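Local atomic coordinates of cytosine-specific methyltransferase (Escherichia coli O157:H7 EDL933, PDB entry 3G7U), a protein that probably transfers a methyl group from S-adenosyl-L-methionine to carbon 5 of cytosine in DNA. Residues Ala22-Lys27 against Pro112-Ala117; Phe166-Lys171 against Lys361-Leu366; Asp73-Gly78 against Arg105-Leu110. All blocks are in the same frame, centred on the assembly; numbering follows the deposited sequence. Where two conformers were deposited one is given.

Contact 1 (Ala22-Lys27 against Pro112-Ala117)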
loop_
_atom_site.group_PDB
_atom_site.type_symbol
_atom_site.label_atom_id
_atom_site.label_comp_id
_atom_site.label_asym_id
_atom_site.label_seq_id
_atom_site.Cartn_x
_atom_site.Cartn_y
_atom_site.Cartn_z
ATOM N N ALA A 22 0.067 7.821 -10.516
ATOM C CA ALA A 22 -0.971 8.791 -10.830
ATOM C C ALA A 22 -0.404 10.096 -11.364
ATOM O O ALA A 22 -1.169 10.915 -11.850
ATOM C CB ALA A 22 -1.844 9.084 -9.594
ATOM N N GLY A 23 0.909 10.296 -11.267
ATOM C CA GLY A 23 1.554 11.487 -11.839
ATOM C C GLY A 23 2.169 12.468 -10.849
ATOM O O GLY A 23 2.847 13.405 -11.266
ATOM N N PHE A 24 1.982 12.235 -9.544
ATOM C CA PHE A 24 2.586 13.065 -8.521
ATOM C C PHE A 24 4.057 12.754 -8.324
ATOM O O PHE A 24 4.532 11.643 -8.607
ATOM C CB PHE A 24 1.839 12.895 -7.201
ATOM C CG PHE A 24 0.429 13.358 -7.227
ATOM C CD1 PHE A 24 0.109 14.719 -7.128
ATOM C CD2 PHE A 24 -0.610 12.437 -7.305
ATOM C CE1 PHE A 24 -1.233 15.147 -7.132
ATOM C CE2 PHE A 24 -1.922 12.853 -7.293
ATOM C CZ PHE A 24 -2.250 14.213 -7.209
ATOM N N ASP A 25 4.814 13.753 -7.859
ATOM C CA ASP A 25 6.207 13.527 -7.502
ATOM C C ASP A 25 6.201 13.334 -5.993
ATOM O O ASP A 25 5.784 14.238 -5.280
ATOM C CB ASP A 25 7.021 14.783 -7.877
ATOM C CG ASP A 25 8.515 14.559 -7.828
ATOM O OD1 ASP A 25 8.982 13.662 -7.086
ATOM O OD2 ASP A 25 9.242 15.302 -8.530
ATOM N N VAL A 26 6.642 12.179 -5.499
ATOM C CA VAL A 26 6.632 11.913 -4.039
ATOM C C VAL A 26 7.967 12.474 -3.567
ATOM O O VAL A 26 9.024 11.879 -3.806
ATOM C CB VAL A 26 6.539 10.409 -3.705
ATOM C CG1 VAL A 26 6.714 10.157 -2.165
ATOM C CG2 VAL A 26 5.184 9.851 -4.217
ATOM N N LYS A 27 7.912 13.650 -2.964
ATOM C CA LYS A 27 9.157 14.392 -2.660
ATOM C C LYS A 27 9.767 13.967 -1.329
ATOM O O LYS A 27 10.985 14.071 -1.144
ATOM C CB LYS A 27 8.918 15.901 -2.630
ATOM C CG LYS A 27 8.610 16.533 -3.962
ATOM C CD LYS A 27 9.784 16.359 -4.905
ATOM C CE LYS A 27 9.816 17.463 -5.926
ATOM N NZ LYS A 27 10.797 17.185 -6.994
ATOM N N PRO A 112 -1.759 22.360 1.956
ATOM C CA PRO A 112 -1.618 21.835 0.615
ATOM C C PRO A 112 -2.889 22.052 -0.221
ATOM O O PRO A 112 -3.948 22.317 0.361
ATOM C CB PRO A 112 -1.477 20.319 0.866
ATOM C CG PRO A 112 -2.215 20.083 2.152
ATOM C CD PRO A 112 -1.830 21.286 2.970
ATOM N N LEU A 113 -2.782 21.890 -1.540
ATOM C CA LEU A 113 -3.965 21.923 -2.421
ATOM C C LEU A 113 -4.956 20.824 -2.037
ATOM O O LEU A 113 -6.150 21.011 -2.133
ATOM C CB LEU A 113 -3.562 21.762 -3.883
ATOM C CG LEU A 113 -2.609 22.859 -4.409
ATOM C CD1 LEU A 113 -2.306 22.637 -5.869
ATOM C CD2 LEU A 113 -3.139 24.290 -4.115
ATOM N N PHE A 114 -4.451 19.684 -1.573
ATOM C CA PHE A 114 -5.359 18.615 -1.129
ATOM C C PHE A 114 -4.719 17.769 -0.025
ATOM O O PHE A 114 -3.487 17.804 0.177
ATOM C CB PHE A 114 -5.760 17.758 -2.338
ATOM C CG PHE A 114 -4.716 16.764 -2.767
ATOM C CD1 PHE A 114 -4.744 15.459 -2.274
ATOM C CD2 PHE A 114 -3.737 17.099 -3.701
ATOM C CE1 PHE A 114 -3.790 14.526 -2.662
ATOM C CE2 PHE A 114 -2.776 16.165 -4.113
ATOM C CZ PHE A 114 -2.806 14.876 -3.608
ATOM N N PHE A 115 -5.552 17.039 0.722
ATOM C CA PHE A 115 -5.030 15.962 1.569
ATOM C C PHE A 115 -5.759 14.668 1.232
ATOM O O PHE A 115 -6.905 14.693 0.749
ATOM C CB PHE A 115 -5.131 16.278 3.062
ATOM C CG PHE A 115 -6.535 16.361 3.600
ATOM C CD1 PHE A 115 -7.210 15.204 4.055
ATOM C CD2 PHE A 115 -7.180 17.590 3.705
ATOM C CE1 PHE A 115 -8.476 15.278 4.578
ATOM C CE2 PHE A 115 -8.447 17.667 4.235
ATOM C CZ PHE A 115 -9.114 16.509 4.662
ATOM N N LEU A 116 -5.068 13.560 1.443
ATOM C CA LEU A 116 -5.724 12.240 1.350
ATOM C C LEU A 116 -5.195 11.478 2.534
ATOM O O LEU A 116 -3.970 11.252 2.644
ATOM C CB LEU A 116 -5.358 11.540 0.047
ATOM C CG LEU A 116 -5.906 10.094 -0.136
ATOM C CD1 LEU A 116 -6.110 9.807 -1.583
ATOM C CD2 LEU A 116 -4.997 9.018 0.463
ATOM N N ALA A 117 -6.101 11.031 3.388
ATOM C CA ALA A 117 -5.759 10.114 4.483
ATOM C C ALA A 117 -6.440 8.782 4.226
ATOM O O ALA A 117 -7.555 8.745 3.700
ATOM C CB ALA A 117 -6.222 10.661 5.800
#

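Contact 2 (Phe166-Lys171 against Lys361-Leu366)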
loop_
_atom_site.group_PDB
_atom_site.type_symbol
_atom_site.label_atom_id
_atom_site.label_comp_id
_atom_site.label_asym_id
_atom_site.label_seq_id
_atom_site.Cartn_x
_atom_site.Cartn_y
_atom_site.Cartn_z
ATOM N N PHE A 166 -11.002 6.165 2.628
ATOM C CA PHE A 166 -10.209 7.312 2.201
ATOM C C PHE A 166 -10.930 8.591 2.563
ATOM O O PHE A 166 -12.128 8.721 2.318
ATOM C CB PHE A 166 -9.990 7.256 0.717
ATOM C CG PHE A 166 -9.052 6.173 0.289
ATOM C CD1 PHE A 166 -7.692 6.427 0.167
ATOM C CD2 PHE A 166 -9.515 4.884 0.019
ATOM C CE1 PHE A 166 -6.784 5.401 -0.247
ATOM C CE2 PHE A 166 -8.607 3.861 -0.384
ATOM C CZ PHE A 166 -7.254 4.135 -0.519
ATOM N N PHE A 167 -10.187 9.531 3.154
ATOM C CA PHE A 167 -10.718 10.820 3.568
ATOM C C PHE A 167 -9.986 11.872 2.762
ATOM O O PHE A 167 -8.779 11.966 2.898
ATOM C CB PHE A 167 -10.482 11.054 5.048
ATOM C CG PHE A 167 -11.166 10.038 5.933
ATOM C CD1 PHE A 167 -12.499 10.185 6.279
ATOM C CD2 PHE A 167 -10.474 8.924 6.402
ATOM C CE1 PHE A 167 -13.147 9.226 7.091
ATOM C CE2 PHE A 167 -11.104 7.964 7.213
ATOM C CZ PHE A 167 -12.433 8.116 7.555
ATOM N N ILE A 168 -10.715 12.619 1.910
ATOM C CA ILE A 168 -10.080 13.538 0.939
ATOM C C ILE A 168 -10.585 14.966 1.204
ATOM O O ILE A 168 -11.761 15.165 1.516
ATOM C CB ILE A 168 -10.355 13.111 -0.520
ATOM C CG1 ILE A 168 -9.678 11.779 -0.823
ATOM C CG2 ILE A 168 -9.862 14.176 -1.536
ATOM C CD1 ILE A 168 -10.249 11.066 -2.033
ATOM N N GLY A 169 -9.694 15.959 1.121
ATOM C CA GLY A 169 -10.140 17.348 1.283
ATOM C C GLY A 169 -9.438 18.121 0.201
ATOM O O GLY A 169 -8.343 17.759 -0.199
ATOM N N VAL A 170 -10.078 19.171 -0.310
ATOM C CA VAL A 170 -9.458 19.977 -1.351
ATOM C C VAL A 170 -9.619 21.434 -0.966
ATOM O O VAL A 170 -10.602 21.818 -0.364
ATOM C CB VAL A 170 -10.026 19.751 -2.778
ATOM C CG1 VAL A 170 -9.635 18.373 -3.342
ATOM C CG2 VAL A 170 -11.526 20.002 -2.831
ATOM N N LYS A 171 -8.592 22.223 -1.250
ATOM C CA LYS A 171 -8.568 23.614 -0.805
ATOM C C LYS A 171 -9.757 24.336 -1.437
ATOM O O LYS A 171 -9.974 24.234 -2.670
ATOM C CB LYS A 171 -7.258 24.268 -1.256
ATOM C CG LYS A 171 -6.572 25.085 -0.195
ATOM C CD LYS A 171 -5.331 25.698 -0.826
ATOM C CE LYS A 171 -4.412 26.313 0.210
ATOM N NZ LYS A 171 -5.147 27.145 1.224
ATOM N N LYS A 361 -5.205 9.222 -9.065
ATOM C CA LYS A 361 -5.264 9.721 -10.469
ATOM C C LYS A 361 -6.475 10.646 -10.661
ATOM O O LYS A 361 -6.403 11.606 -11.433
ATOM C CB LYS A 361 -5.282 8.573 -11.517
ATOM C CG LYS A 361 -5.159 9.021 -13.014
ATOM C CD LYS A 361 -3.850 9.783 -13.253
ATOM C CE LYS A 361 -3.523 10.129 -14.714
ATOM N NZ LYS A 361 -2.142 10.802 -14.753
ATOM N N GLY A 362 -7.548 10.361 -9.934
ATOM C CA GLY A 362 -8.735 11.201 -9.895
ATOM C C GLY A 362 -8.375 12.592 -9.412
ATOM O O GLY A 362 -8.741 13.586 -10.046
ATOM N N LEU A 363 -7.626 12.669 -8.315
ATOM C CA LEU A 363 -7.153 13.943 -7.784
ATOM C C LEU A 363 -6.181 14.647 -8.719
ATOM O O LEU A 363 -6.255 15.862 -8.844
ATOM C CB LEU A 363 -6.517 13.780 -6.400
ATOM C CG LEU A 363 -7.530 13.557 -5.291
ATOM C CD1 LEU A 363 -6.956 12.748 -4.143
ATOM C CD2 LEU A 363 -8.044 14.911 -4.827
ATOM N N TYR A 364 -5.277 13.905 -9.360
ATOM C CA TYR A 364 -4.296 14.503 -10.266
ATOM C C TYR A 364 -5.034 15.150 -11.430
ATOM O O TYR A 364 -4.724 16.280 -11.818
ATOM C CB TYR A 364 -3.343 13.453 -10.814
ATOM C CG TYR A 364 -2.257 14.001 -11.723
ATOM C CD1 TYR A 364 -1.060 14.512 -11.195
ATOM C CD2 TYR A 364 -2.406 13.977 -13.114
ATOM C CE1 TYR A 364 -0.048 15.007 -12.048
ATOM C CE2 TYR A 364 -1.414 14.465 -13.967
ATOM C CZ TYR A 364 -0.243 14.970 -13.429
ATOM O OH TYR A 364 0.731 15.441 -14.282
ATOM N N ASN A 365 -5.997 14.415 -11.983
ATOM C CA ASN A 365 -6.804 14.923 -13.091
ATOM C C ASN A 365 -7.565 16.199 -12.753
ATOM O O ASN A 365 -7.585 17.130 -13.564
ATOM C CB ASN A 365 -7.732 13.849 -13.627
ATOM C CG ASN A 365 -6.982 12.792 -14.421
ATOM O OD1 ASN A 365 -5.854 13.012 -14.870
ATOM N ND2 ASN A 365 -7.602 11.633 -14.582
ATOM N N LEU A 366 -8.145 16.242 -11.556
ATOM C CA LEU A 366 -8.805 17.446 -11.032
ATOM C C LEU A 366 -7.873 18.657 -10.991
ATOM O O LEU A 366 -8.272 19.777 -11.311
ATOM C CB LEU A 366 -9.341 17.210 -9.620
ATOM C CG LEU A 366 -10.782 16.751 -9.383
ATOM C CD1 LEU A 366 -11.229 15.739 -10.401
ATOM C CD2 LEU A 366 -10.941 16.211 -7.970
#

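Contact 3 (Asp73-Gly78 against Arg105-Leu110)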
loop_
_atom_site.group_PDB
_atom_site.type_symbol
_atom_site.label_atom_id
_atom_site.label_comp_id
_atom_site.label_asym_id
_atom_site.label_seq_id
_atom_site.Cartn_x
_atom_site.Cartn_y
_atom_site.Cartn_z
ATOM N N ASP A 73 1.898 20.372 -2.759
ATOM C CA ASP A 73 0.596 20.361 -3.385
ATOM C C ASP A 73 -0.324 19.359 -2.720
ATOM O O ASP A 73 -1.508 19.631 -2.536
ATOM C CB ASP A 73 0.751 20.113 -4.873
ATOM C CG ASP A 73 1.626 21.160 -5.508
ATOM O OD1 ASP A 73 1.284 22.360 -5.358
ATOM O OD2 ASP A 73 2.675 20.803 -6.076
ATOM N N GLY A 74 0.225 18.238 -2.269
ATOM C CA GLY A 74 -0.628 17.273 -1.558
ATOM C C GLY A 74 0.035 16.705 -0.327
ATOM O O GLY A 74 1.231 16.488 -0.353
ATOM N N ILE A 75 -0.716 16.511 0.764
ATOM C CA ILE A 75 -0.232 15.711 1.895
ATOM C C ILE A 75 -1.081 14.417 1.923
ATOM O O ILE A 75 -2.325 14.500 2.015
ATOM C CB ILE A 75 -0.359 16.469 3.199
ATOM C CG1 ILE A 75 0.726 17.565 3.233
ATOM C CG2 ILE A 75 -0.120 15.579 4.447
ATOM C CD1 ILE A 75 0.484 18.558 4.345
ATOM N N ILE A 76 -0.408 13.267 1.789
ATOM C CA ILE A 76 -1.111 11.981 1.777
ATOM C C ILE A 76 -0.554 11.148 2.923
ATOM O O ILE A 76 0.548 11.406 3.405
ATOM C CB ILE A 76 -1.007 11.282 0.406
ATOM C CG1 ILE A 76 0.408 10.774 0.153
ATOM C CG2 ILE A 76 -1.483 12.274 -0.745
ATOM C CD1 ILE A 76 0.663 10.139 -1.228
ATOM N N GLY A 77 -1.327 10.197 3.422
ATOM C CA GLY A 77 -0.710 9.337 4.412
ATOM C C GLY A 77 -1.714 8.452 5.114
ATOM O O GLY A 77 -2.907 8.492 4.802
ATOM N N GLY A 78 -1.224 7.707 6.088
ATOM C CA GLY A 78 -2.083 6.863 6.938
ATOM C C GLY A 78 -2.031 7.254 8.402
ATOM O O GLY A 78 -1.296 6.649 9.155
ATOM N N ARG A 105 -3.031 18.416 11.941
ATOM C CA ARG A 105 -2.317 19.662 12.298
ATOM C C ARG A 105 -1.380 20.065 11.177
ATOM O O ARG A 105 -1.335 21.230 10.775
ATOM C CB ARG A 105 -1.586 19.525 13.633
ATOM C CG ARG A 105 -0.709 20.714 13.978
ATOM C CD ARG A 105 0.049 20.517 15.299
ATOM N NE ARG A 105 0.917 19.323 15.323
ATOM C CZ ARG A 105 2.105 19.219 14.717
ATOM N NH1 ARG A 105 2.601 20.243 14.017
ATOM N NH2 ARG A 105 2.814 18.086 14.807
ATOM N N LEU A 106 -0.629 19.099 10.652
ATOM C CA LEU A 106 0.303 19.355 9.558
ATOM C C LEU A 106 -0.386 19.800 8.298
ATOM O O LEU A 106 0.104 20.670 7.599
ATOM C CB LEU A 106 1.195 18.137 9.302
ATOM C CG LEU A 106 2.240 17.903 10.387
ATOM C CD1 LEU A 106 3.002 16.614 10.128
ATOM C CD2 LEU A 106 3.234 19.080 10.370
ATOM N N VAL A 107 -1.527 19.204 7.972
ATOM C CA VAL A 107 -2.292 19.674 6.827
ATOM C C VAL A 107 -2.698 21.179 7.005
ATOM O O VAL A 107 -2.623 21.993 6.073
ATOM C CB VAL A 107 -3.548 18.797 6.591
ATOM C CG1 VAL A 107 -4.471 19.470 5.595
ATOM C CG2 VAL A 107 -3.137 17.381 6.087
ATOM N N SER A 108 -3.133 21.495 8.204
ATOM C CA SER A 108 -3.625 22.821 8.530
ATOM C C SER A 108 -2.471 23.836 8.419
ATOM O O SER A 108 -2.624 24.899 7.814
ATOM C CB SER A 108 -4.147 22.809 9.958
ATOM O OG SER A 108 -4.723 24.070 10.247
ATOM N N GLU A 109 -1.316 23.456 8.968
ATOM C CA GLU A 109 -0.117 24.312 8.976
ATOM C C GLU A 109 0.472 24.469 7.579
ATOM O O GLU A 109 0.939 25.549 7.195
ATOM C CB GLU A 109 0.927 23.727 9.931
ATOM C CG GLU A 109 0.569 23.761 11.430
ATOM C CD GLU A 109 1.656 23.142 12.259
ATOM O OE1 GLU A 109 2.655 22.732 11.633
ATOM O OE2 GLU A 109 1.560 23.081 13.508
ATOM N N LEU A 110 0.485 23.390 6.796
ATOM C CA LEU A 110 1.108 23.448 5.483
ATOM C C LEU A 110 0.221 23.921 4.355
ATOM O O LEU A 110 0.733 24.331 3.308
ATOM C CB LEU A 110 1.765 22.121 5.099
ATOM C CG LEU A 110 3.066 21.762 5.843
ATOM C CD1 LEU A 110 3.415 20.275 5.731
ATOM C CD2 LEU A 110 4.205 22.624 5.279
#

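Contact 1 (Ala22-Lys27 against Pro112-Ala117)
Phe24 and Phe114 meet through the far ends of their rings, the two side chains reaching toward each other from opposite directions. CE1 of Phe24 lies 3.5 Å from CE2 of Phe114, and the two CZ atoms, one of Phe24 and one of Phe114, are 3.7 Å apart. The ring centroids of Phe24 and Phe114 stand 5.3 Å apart with planes inclined at 44°, so the rings meet obliquely. The backbones stay far off, the CA atoms of Phe24 and Phe114 being 12.2 Å apart, and the span is closed by a long aromatic side chain from each side.

The first torsions differ. Phe24 sets its CG opposite the carbonyl carbon (chi1 -64°), the relaxed choice, whereas Phe114 tucks its CG between backbone N and carbonyl carbon (chi1 79°), a tighter fit that an extended strand tolerates. Just before Phe24, Gly23 closes helix 14-22 in a Schellman motif, and its positive phi suits a residue lacking CB. Just after it, Asp25, partly exposed, pairs with Lys27: Lys27 NZ donates a hydrogen bond to Asp25 OD2 at 2.9 Å, part of a salt bridge, from above the carboxylate plane.

Strands 25-30 and 114-119 are not partners in the parallel part of the sheet: strands 4-8 and 74-77 run between them. The phenylalanines therefore bridge across two strands, with Val5 touching Phe24 and Ile76 touching Phe114. Helix 353-367 covers the same face. Tyr364 meets Phe24 edge-to-face, Leu363 and Leu367 pack on Phe114, and Lys361 NZ bonds to Ala22 O at the end of helix 14-22. Phe115 points to the other face of the sheet, against Val107 of helix 94-110.

Contact 2 (Phe166-Lys171 against Lys361-Leu366)
Leu363 meets Ile168 tip to tip, its isobutyl group reaching from helix 353-367 toward the isoleucine of strand 163-171. The closest pair is Leu363 CD2 and Ile168 CG2, 3.8 Å apart, with CD1 of Leu363 following at 4.2 Å from the same Ile168 CG2. That methyl is placed by a chi1 of -66°, which sets CG2 opposite the backbone N and swings the longer CG1 branch beside it. Two residues on, Val170 approaches the leucine at a slant: in one of its two deposited conformers, CG1 comes to 4.1 Å from Leu363 CD2, so this second touch is the less certain.

One leucine methyl thus sits against two strand residues that face the same way, as alternate residues of a strand do; Gly169 between them has no side chain. The helix and strand remain well separated, the nearest CA atoms being those of Val170 and Leu363 at 9.1 Å. In this way the C-terminal helix packs on one face of the central mixed sheet of the Rossmann-like methyltransferase fold, at an antiparallel strand.

Branched apolar residues suit both sides, since their methyls pack against each other with no polar atom to satisfy at the meeting point. Backbone groups of the strand pair with both neighbours, as Ile168 with Leu146 and Gly169 with Phe115. Cohesion here consequently rests on dispersion and the exclusion of water, with shape rather than directed bonds fixing the fit.

Contact 3 (Asp73-Gly78 against Arg105-Leu110)
A beta-alpha-beta crossover of the Rossmann-like methyltransferase core brings Ile75 of strand 74-77 against Val107 and Leu110 of helix 94-110, which returns the chain to strand 114-119. Strand and helix segments run antiparallel to each other, at 173°, with axes 9.7 Å apart. Ile75 carries the strand's whole share of the contact, and its two branches divide the work. The side chains of Ile75 and Val107 slide past each other, with Ile75 CG2, trans to its own N at a chi1 of -73°, 3.9 Å from Val107 CG2. The other branch extends so that Ile75 CD1 reaches 3.7 Å from Leu110 CD1, the side chains crossing at about a right angle. Ile75 CD1 also sits 3.9 Å from the backbone O of Leu106. Isoleucine suits the spot because it combines a short CG2 prong for Val107 with a longer one ending in CD1 for Leu110.

Within the helix, Arg105 NH1 donates to Glu109 OE2 (3.1 Å, part of a salt bridge), in the guanidinium plane but above the carboxylate plane.

Beyond the strand the chain leads to Cys81, the predicted catalytic residue. Leu8 of strand 4-8 touches Ile75 and Leu106, Ile62 of helix 59-66 packs on Leu106 and Leu110, and Val107 rests on Phe115 of strand 114-119.

How the contacts relate
All three contacts are buried, though contact 3 reaches the partly exposed Leu110, and they serve one central sheet from two faces. Contacts 1 and 2 share the face under helix 353-367; their centres are 8 Å apart, and strands 114-119 and 163-171 are probably hydrogen-bonded between Ala117 O and Phe167 N at 2.8 Å. Contact 3 belongs to the opposite face, beneath helix 94-110, and strand 74-77 is probably hydrogen-bonded to 114-119 through Gly77 and Leu116. Strand 114-119 thus lies between the strands of contacts 2 and 3. The chemistry follows: aromatic rings span distant strands in contact 1, whereas aliphatic methyls join helix to strand in contacts 2 and 3. Charged pairs occur only beside the apolar meetings of contacts 1 and 3.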